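Local structure of Non-ribosomal peptide synthetase (Streptomyces halstedii, 3WV4) at residues A[304-309]-A[329-334]; A[272-277]-A[293-298]; A[188-193]-A[213-218]. The protein is the N-terminal domain of a non-ribosomal peptide synthetase, a member of the AMP-binding enzyme family within the ANL clan. One frame throughout, in Å; residues are numbered along the deposited sequence.

Contact 1 of 3, residues A[304-309]-A[329-334]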
loop_
_atom_site.group_PDB
_atom_site.type_symbol
_atom_site.label_atom_id
_atom_site.label_comp_id
_atom_site.label_asym_id
_atom_site.label_seq_id
_atom_site.Cartn_x
_atom_site.Cartn_y
_atom_site.Cartn_z
ATOM N N GLU A 304 -12.944 -15.462 24.239
ATOM C CA GLU A 304 -13.968 -15.351 23.184
ATOM C C GLU A 304 -13.353 -15.305 21.798
ATOM O O GLU A 304 -14.059 -15.510 20.825
ATOM C CB GLU A 304 -14.827 -14.096 23.371
ATOM C CG GLU A 304 -16.084 -14.376 24.156
ATOM C CD GLU A 304 -16.873 -13.115 24.419
ATOM O OE1 GLU A 304 -17.629 -12.686 23.535
ATOM O OE2 GLU A 304 -16.691 -12.543 25.504
ATOM N N GLY A 305 -12.056 -14.976 21.739
ATOM C CA GLY A 305 -11.252 -15.023 20.507
ATOM C C GLY A 305 -11.658 -14.043 19.419
ATOM O O GLY A 305 -12.182 -12.958 19.677
ATOM N N ALA A 306 -11.378 -14.430 18.177
ATOM C CA ALA A 306 -11.908 -13.712 17.036
ATOM C C ALA A 306 -12.027 -14.749 15.931
ATOM O O ALA A 306 -11.230 -14.811 14.997
ATOM C CB ALA A 306 -11.035 -12.534 16.661
ATOM N N PRO A 307 -13.020 -15.615 16.058
ATOM C CA PRO A 307 -13.183 -16.748 15.102
ATOM C C PRO A 307 -13.383 -16.360 13.628
ATOM O O PRO A 307 -13.159 -17.172 12.780
ATOM C CB PRO A 307 -14.445 -17.477 15.643
ATOM C CG PRO A 307 -15.199 -16.393 16.427
ATOM C CD PRO A 307 -14.080 -15.615 17.083
ATOM N N THR A 308 -13.773 -15.128 13.321
ATOM C CA THR A 308 -13.922 -14.738 11.906
ATOM C C THR A 308 -12.597 -14.607 11.131
ATOM O O THR A 308 -12.598 -14.698 9.933
ATOM C CB THR A 308 -14.692 -13.429 11.813
ATOM O OG1 THR A 308 -13.987 -12.439 12.578
ATOM C CG2 THR A 308 -16.131 -13.623 12.353
ATOM N N LEU A 309 -11.484 -14.405 11.832
ATOM C CA LEU A 309 -10.164 -14.276 11.221
ATOM C C LEU A 309 -9.725 -15.532 10.459
ATOM O O LEU A 309 -9.632 -16.614 11.044
ATOM C CB LEU A 309 -9.148 -13.956 12.284
ATOM C CG LEU A 309 -9.104 -12.472 12.660
ATOM C CD1 LEU A 309 -8.153 -12.322 13.800
ATOM C CD2 LEU A 309 -8.625 -11.596 11.495
ATOM N N SER A 329 -2.683 -21.387 17.257
ATOM C CA SER A 329 -3.345 -21.897 18.419
ATOM C C SER A 329 -4.558 -21.017 18.818
ATOM O O SER A 329 -5.618 -21.532 19.118
ATOM C CB SER A 329 -2.319 -22.011 19.552
ATOM O OG SER A 329 -2.878 -22.559 20.713
ATOM N N ALA A 330 -4.387 -19.708 18.736
ATOM C CA ALA A 330 -5.434 -18.747 19.068
ATOM C C ALA A 330 -6.493 -18.631 17.977
ATOM O O ALA A 330 -7.659 -18.481 18.300
ATOM C CB ALA A 330 -4.838 -17.384 19.358
ATOM N N PHE A 331 -6.087 -18.754 16.718
ATOM C CA PHE A 331 -6.978 -18.683 15.556
ATOM C C PHE A 331 -6.737 -19.861 14.600
ATOM O O PHE A 331 -6.088 -19.694 13.560
ATOM C CB PHE A 331 -6.681 -17.423 14.819
ATOM C CG PHE A 331 -6.703 -16.204 15.697
ATOM C CD1 PHE A 331 -5.541 -15.654 16.153
ATOM C CD2 PHE A 331 -7.938 -15.621 16.083
ATOM C CE1 PHE A 331 -5.573 -14.552 16.962
ATOM C CE2 PHE A 331 -7.968 -14.490 16.880
ATOM C CZ PHE A 331 -6.772 -13.954 17.335
ATOM N N PRO A 332 -7.257 -21.051 14.933
ATOM C CA PRO A 332 -6.897 -22.241 14.148
ATOM C C PRO A 332 -7.506 -22.230 12.762
ATOM O O PRO A 332 -7.081 -22.967 11.932
ATOM C CB PRO A 332 -7.491 -23.379 14.963
ATOM C CG PRO A 332 -8.565 -22.724 15.732
ATOM C CD PRO A 332 -8.041 -21.404 16.100
ATOM N N GLY A 333 -8.449 -21.340 12.517
ATOM C CA GLY A 333 -9.007 -21.145 11.178
ATOM C C GLY A 333 -8.240 -20.201 10.292
ATOM O O GLY A 333 -8.669 -19.920 9.188
ATOM N N ALA A 334 -7.096 -19.700 10.757
ATOM C CA ALA A 334 -6.467 -18.630 10.081
ATOM C C ALA A 334 -5.151 -19.121 9.532
ATOM O O ALA A 334 -4.450 -19.847 10.202
ATOM C CB ALA A 334 -6.271 -17.414 11.011
#

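Contact 2 of 3, residues A[272-277]-A[293-298]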
loop_
_atom_site.group_PDB
_atom_site.type_symbol
_atom_site.label_atom_id
_atom_site.label_comp_id
_atom_site.label_asym_id
_atom_site.label_seq_id
_atom_site.Cartn_x
_atom_site.Cartn_y
_atom_site.Cartn_z
ATOM N N ALA A 272 -7.381 -3.008 23.313
ATOM C CA ALA A 272 -8.682 -3.681 23.058
ATOM C C ALA A 272 -8.726 -4.325 21.669
ATOM O O ALA A 272 -9.779 -4.662 21.121
ATOM C CB ALA A 272 -9.827 -2.707 23.215
ATOM N N LEU A 273 -7.541 -4.509 21.114
ATOM C CA LEU A 273 -7.372 -5.130 19.842
ATOM C C LEU A 273 -8.257 -6.348 19.583
ATOM O O LEU A 273 -8.900 -6.413 18.536
ATOM C CB LEU A 273 -5.916 -5.505 19.678
ATOM C CG LEU A 273 -5.550 -5.921 18.268
ATOM C CD1 LEU A 273 -5.896 -4.819 17.270
ATOM C CD2 LEU A 273 -4.073 -6.265 18.233
ATOM N N VAL A 274 -8.297 -7.307 20.520
ATOM C CA VAL A 274 -9.008 -8.572 20.268
ATOM C C VAL A 274 -10.526 -8.380 20.109
ATOM O O VAL A 274 -11.173 -8.994 19.243
ATOM C CB VAL A 274 -8.772 -9.613 21.369
ATOM C CG1 VAL A 274 -9.550 -10.894 21.065
ATOM C CG2 VAL A 274 -7.278 -9.917 21.507
ATOM N N LYS A 275 -11.062 -7.523 20.949
ATOM C CA LYS A 275 -12.446 -7.133 20.889
ATOM C C LYS A 275 -12.764 -6.439 19.560
ATOM O O LYS A 275 -13.674 -6.850 18.827
ATOM C CB LYS A 275 -12.738 -6.195 22.059
ATOM C CG LYS A 275 -14.206 -5.916 22.311
ATOM C CD LYS A 275 -14.345 -4.774 23.302
ATOM C CE LYS A 275 -15.748 -4.697 23.837
ATOM N NZ LYS A 275 -15.897 -3.569 24.802
ATOM N N SER A 276 -12.003 -5.407 19.234
ATOM C CA SER A 276 -12.165 -4.737 17.947
ATOM C C SER A 276 -12.221 -5.747 16.787
ATOM O O SER A 276 -13.055 -5.634 15.895
ATOM C CB SER A 276 -11.031 -3.738 17.725
ATOM O OG SER A 276 -10.560 -3.252 18.970
ATOM N N LEU A 277 -11.318 -6.717 16.791
ATOM C CA LEU A 277 -11.282 -7.677 15.717
ATOM C C LEU A 277 -12.557 -8.452 15.626
ATOM O O LEU A 277 -13.130 -8.568 14.547
ATOM C CB LEU A 277 -10.118 -8.646 15.885
ATOM C CG LEU A 277 -8.781 -7.923 15.658
ATOM C CD1 LEU A 277 -7.601 -8.743 16.188
ATOM C CD2 LEU A 277 -8.602 -7.742 14.164
ATOM N N SER A 293 2.915 -10.496 18.002
ATOM C CA SER A 293 3.236 -10.843 19.403
ATOM C C SER A 293 2.263 -10.183 20.361
ATOM O O SER A 293 1.753 -10.825 21.260
ATOM C CB SER A 293 4.621 -10.360 19.813
ATOM O OG SER A 293 5.514 -10.487 18.757
ATOM N N MET A 294 1.989 -8.918 20.145
ATOM C CA MET A 294 0.994 -8.211 20.954
ATOM C C MET A 294 -0.360 -8.940 20.884
ATOM O O MET A 294 -1.025 -9.118 21.913
ATOM C CB MET A 294 0.835 -6.780 20.466
ATOM C CG MET A 294 0.183 -5.795 21.438
ATOM S SD MET A 294 -0.469 -4.271 20.657
ATOM C CE MET A 294 0.835 -3.803 19.495
ATOM N N LEU A 295 -0.767 -9.345 19.673
ATOM C CA LEU A 295 -2.018 -10.073 19.505
ATOM C C LEU A 295 -2.057 -11.440 20.239
ATOM O O LEU A 295 -3.066 -11.817 20.807
ATOM C CB LEU A 295 -2.349 -10.281 18.011
ATOM C CG LEU A 295 -3.746 -10.900 17.671
ATOM C CD1 LEU A 295 -4.876 -10.353 18.531
ATOM C CD2 LEU A 295 -4.176 -10.800 16.207
ATOM N N THR A 296 -0.970 -12.181 20.213
ATOM C CA THR A 296 -0.926 -13.481 20.891
ATOM C C THR A 296 -0.912 -13.315 22.436
ATOM O O THR A 296 -1.577 -14.063 23.155
ATOM C CB THR A 296 0.304 -14.251 20.448
ATOM O OG1 THR A 296 1.455 -13.433 20.660
ATOM C CG2 THR A 296 0.202 -14.615 18.937
ATOM N N THR A 297 -0.173 -12.315 22.913
ATOM C CA THR A 297 -0.173 -11.863 24.308
ATOM C C THR A 297 -1.603 -11.446 24.781
ATOM O O THR A 297 -2.076 -11.925 25.828
ATOM C CB THR A 297 0.856 -10.719 24.439
ATOM O OG1 THR A 297 2.154 -11.246 24.131
ATOM C CG2 THR A 297 0.880 -10.089 25.819
ATOM N N LEU A 298 -2.298 -10.635 23.967
ATOM C CA LEU A 298 -3.661 -10.171 24.303
ATOM C C LEU A 298 -4.732 -11.274 24.299
ATOM O O LEU A 298 -5.740 -11.190 25.020
ATOM C CB LEU A 298 -4.143 -9.047 23.377
ATOM C CG LEU A 298 -3.698 -7.600 23.511
ATOM C CD1 LEU A 298 -2.319 -7.438 24.099
ATOM C CD2 LEU A 298 -3.778 -6.892 22.160
#

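Contact 3 of 3, residues A[188-193]-A[213-218]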
loop_
_atom_site.group_PDB
_atom_site.type_symbol
_atom_site.label_atom_id
_atom_site.label_comp_id
_atom_site.label_asym_id
_atom_site.label_seq_id
_atom_site.Cartn_x
_atom_site.Cartn_y
_atom_site.Cartn_z
ATOM N N VAL A 188 -10.984 12.671 -17.006
ATOM C CA VAL A 188 -9.981 13.493 -17.617
ATOM C C VAL A 188 -8.976 12.486 -18.109
ATOM O O VAL A 188 -8.950 11.382 -17.594
ATOM C CB VAL A 188 -9.381 14.417 -16.545
ATOM C CG1 VAL A 188 -7.883 14.215 -16.358
ATOM C CG2 VAL A 188 -9.773 15.855 -16.760
ATOM N N GLU A 189 -8.150 12.871 -19.079
ATOM C CA GLU A 189 -7.107 12.028 -19.628
ATOM C C GLU A 189 -6.047 11.689 -18.583
ATOM O O GLU A 189 -5.397 12.570 -18.066
ATOM C CB GLU A 189 -6.457 12.752 -20.831
ATOM C CG GLU A 189 -5.182 12.114 -21.433
ATOM C CD GLU A 189 -5.445 11.107 -22.549
ATOM O OE1 GLU A 189 -6.554 10.534 -22.615
ATOM O OE2 GLU A 189 -4.518 10.880 -23.355
ATOM N N VAL A 190 -5.901 10.404 -18.279
ATOM C CA VAL A 190 -4.785 9.917 -17.457
ATOM C C VAL A 190 -4.220 8.682 -18.121
ATOM O O VAL A 190 -4.976 7.787 -18.504
ATOM C CB VAL A 190 -5.267 9.530 -16.059
ATOM C CG1 VAL A 190 -4.109 8.973 -15.219
ATOM C CG2 VAL A 190 -5.930 10.726 -15.396
ATOM N N SER A 191 -2.912 8.631 -18.281
ATOM C CA SER A 191 -2.294 7.482 -18.965
ATOM C C SER A 191 -1.940 6.439 -17.935
ATOM O O SER A 191 -1.580 6.791 -16.816
ATOM C CB SER A 191 -1.026 7.906 -19.706
ATOM O OG SER A 191 -0.285 6.766 -20.080
ATOM N N PRO A 192 -2.023 5.150 -18.302
ATOM C CA PRO A 192 -1.545 4.103 -17.414
ATOM C C PRO A 192 -0.097 4.278 -17.017
ATOM O O PRO A 192 0.328 3.714 -15.992
ATOM C CB PRO A 192 -1.697 2.858 -18.255
ATOM C CG PRO A 192 -2.948 3.158 -19.049
ATOM C CD PRO A 192 -2.824 4.599 -19.411
ATOM N N GLU A 193 0.662 5.039 -17.821
ATOM C CA GLU A 193 2.071 5.277 -17.527
ATOM C C GLU A 193 2.276 6.461 -16.642
ATOM O O GLU A 193 3.367 6.703 -16.211
ATOM C CB GLU A 193 2.842 5.479 -18.822
ATOM C CG GLU A 193 2.931 4.205 -19.661
ATOM C CD GLU A 193 3.411 4.449 -21.089
ATOM O OE1 GLU A 193 4.588 4.790 -21.275
ATOM O OE2 GLU A 193 2.596 4.308 -22.019
ATOM N N CYS A 213 5.820 5.553 -8.717
ATOM C CA CYS A 213 4.944 4.456 -9.026
ATOM C C CYS A 213 3.894 4.865 -9.993
ATOM O O CYS A 213 2.978 5.639 -9.629
ATOM C CB CYS A 213 4.276 3.935 -7.742
ATOM S SG CYS A 213 5.413 3.374 -6.463
ATOM N N PRO A 214 3.953 4.322 -11.209
ATOM C CA PRO A 214 2.911 4.603 -12.157
ATOM C C PRO A 214 1.653 3.828 -11.895
ATOM O O PRO A 214 1.686 2.784 -11.294
ATOM C CB PRO A 214 3.522 4.159 -13.505
ATOM C CG PRO A 214 4.994 4.092 -13.247
ATOM C CD PRO A 214 5.050 3.586 -11.837
ATOM N N HIS A 215 0.553 4.302 -12.438
ATOM C CA HIS A 215 -0.745 3.583 -12.370
ATOM C C HIS A 215 -0.707 2.118 -12.704
ATOM O O HIS A 215 -1.221 1.282 -11.943
ATOM C CB HIS A 215 -1.750 4.234 -13.340
ATOM C CG HIS A 215 -2.339 5.502 -12.812
ATOM N ND1 HIS A 215 -3.610 5.559 -12.274
ATOM C CD2 HIS A 215 -1.829 6.756 -12.706
ATOM C CE1 HIS A 215 -3.859 6.798 -11.877
ATOM N NE2 HIS A 215 -2.794 7.539 -12.118
ATOM N N GLN A 216 -0.129 1.759 -13.833
ATOM C CA GLN A 216 -0.285 0.360 -14.263
ATOM C C GLN A 216 0.409 -0.619 -13.362
ATOM O O GLN A 216 -0.074 -1.718 -13.169
ATOM C CB GLN A 216 0.343 0.025 -15.618
ATOM C CG GLN A 216 0.890 1.099 -16.465
ATOM C CD GLN A 216 1.458 0.553 -17.776
ATOM O OE1 GLN A 216 2.519 0.983 -18.217
ATOM N NE2 GLN A 216 0.765 -0.386 -18.373
ATOM N N GLN A 217 1.631 -0.286 -12.941
ATOM C CA GLN A 217 2.393 -1.165 -12.070
ATOM C C GLN A 217 1.582 -1.412 -10.778
ATOM O O GLN A 217 1.545 -2.524 -10.251
ATOM C CB GLN A 217 3.736 -0.547 -11.696
ATOM C CG GLN A 217 4.847 -0.741 -12.696
ATOM C CD GLN A 217 4.918 0.370 -13.723
ATOM O OE1 GLN A 217 3.904 0.873 -14.181
ATOM N NE2 GLN A 217 6.115 0.770 -14.062
ATOM N N ILE A 218 0.949 -0.359 -10.281
ATOM C CA ILE A 218 0.247 -0.410 -9.008
ATOM C C ILE A 218 -0.915 -1.358 -9.143
ATOM O O ILE A 218 -1.061 -2.272 -8.368
ATOM C CB ILE A 218 -0.240 0.994 -8.532
ATOM C CG1 ILE A 218 0.954 1.887 -8.090
ATOM C CG2 ILE A 218 -1.146 0.881 -7.310
ATOM C CD1 ILE A 218 0.535 3.342 -7.822
#

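Contact 1 of 3, residues A[304-309]-A[329-334]
F331, A306 and L309 form a small apolar contact between two loops, each leading into one of a pair of neighbouring parallel strands, 311-314 and 335-340. F331 is the residue where the chain leaves helical geometry after helix 321-330. With CG anti to the carbonyl carbon (chi1 -52°), its ring reaches the other loop. L309 CD1 lies over one face in a CH-pi contact, 4.1 Å from the centroid of the F331 ring and displaced toward the rim. A306 meets the ring differently: its CB touches F331 CE2 at 3.6 Å, while A306 O lies at the edge, near the ring plane, 3.6 Å from F331 CD2. Alanine's short side chain suits this close approach. That same carbonyl closes a type I turn, L309 N bonding to A306 O at 3.2 Å, and P307 fits the second position because its ring favours the phi needed there. The matching turn from F331 to A334 likewise has a proline, P332, in second place. Past it, A334 CB rests 3.5 Å from L309 O, its small methyl suiting so close an approach to a carbonyl. G305, at positive phi, occupies a conformation that favours glycine; its carbonyl binds R278 NE. F331 also packs on L295 and I299 of helix 289-300 and meets F312 of strand 311-314 with the ring planes about 60° apart.

Contact 2 of 3, residues A[272-277]-A[293-298]
L295 and L298 of helix 289-300 face L273, V274 and L277 of helix 273-280; the two short helical segments run nearly at right angles (signed crossing angle -91°), and three of the five side-chain pairs cross at about a right angle too. L295 is the meeting point. Its CG stands anti to the backbone N (chi1 -173°), which carries the branched end toward the other helix although the side chain sets out along the interface. There L295 CD1 and L277 CD1 meet tip to tip at 3.9 Å. V274 comes in across the same methyl, its CG2 3.8 Å from L295 CD1, and L273 CD2 lies a little farther off. L298 CD2 packs 3.6 Å from L273 CB, the two chains crossing, whereas V274 and L298 slide past each other in opposite directions, with V274 CG2 3.8 Å from L298 CB. V274 lies where the backbones come nearest, its CA 6.9 Å from L298 CA, and a short branched side chain suits this; the longer leucines bridge axes that approach to 10.4 Å. F238 of strand 236-239 also touches L273 and L277. The hydroxyls turn back on their own helices: S276 OG donates to A272 O at 2.7 Å, and T296 and T297 both donate to S293 O. Entirely apolar across the interface, the contact is held by burial and dispersion, the fit of the side chains taking the place of any directional bond between the segments.

Contact 3 of 3, residues A[188-193]-A[213-218]
V190 and P192 meet H215 and Q216, the first two residues of helix 215-229. V190 CG1 sits over one face of the imidazole, 4.0 Å from the centroid of the H215 ring and 26° off its normal, a CH-pi contact in which NE2 is the nearest ring atom; a branched apolar side chain suits that face. P192 CB lies near Q216 CG, though the placing of Q216 CG and P192 O is doubtful, as they are modelled too close. The bond from Q216 N to P192 O, 2.9 Å long, is less certain for the same reason. Farther out, the side chains of E193 and Q216 run side by side in the same direction, with E193 CG 3.6 Å from Q216 OE1 and the carboxylate and amide planes 40° apart. P214 CB approaches E193 O at 3.7 Å.

One segment leads into the first strand of the antiparallel hairpin 195-200/210-214; the other carries the end of the second strand and the start of the helix. The connection between the strands carries the glycine-, serine- and threonine-rich sequence that is a signature of the ANL enzymes. P214, rigid and without a backbone N-H, suits the N-cap position at the switch from strand to helix.

The approach to the hairpin is shaped by an ST turn, E193 N donating to S191 OG at 3.0 Å, an acceptor that serine's short hydroxyl provides, while S191 N binds the D194 carboxylate. Histidine offers both a face for V190 and a ring nitrogen: H215 ND1 is hydrogen-bonded to V47 N, which fixes the ring's rotation, and H48 meets that ring nearly perpendicularly. I218 packs on A196 and V197 of the hairpin and on Y250 and L253 of helix 246-258.

Along the chain the order is contact 3, contact 2, contact 1, each closing before the next opens. Contacts 1 and 2 are neighbours, their centres 11 Å apart, and form one packed region: G305 O touches V274 CG1 at 3.6 Å, and F331 CE1 reaches L295 CD2. Helix 289-300 supplies one side of contact 2 and also packs on F331 of contact 1. It belongs to the crossover between parallel strands 284-287 and 311-314, and helix 321-330 to the next, leading to 335-340. Contact 3 lies on the opposite side of the chain's centre, with centre-to-centre distances of about 39 Å to contact 1 and 38 Å to contact 2. It lies at a separate hairpin-to-helix junction within the same AMP-binding family region.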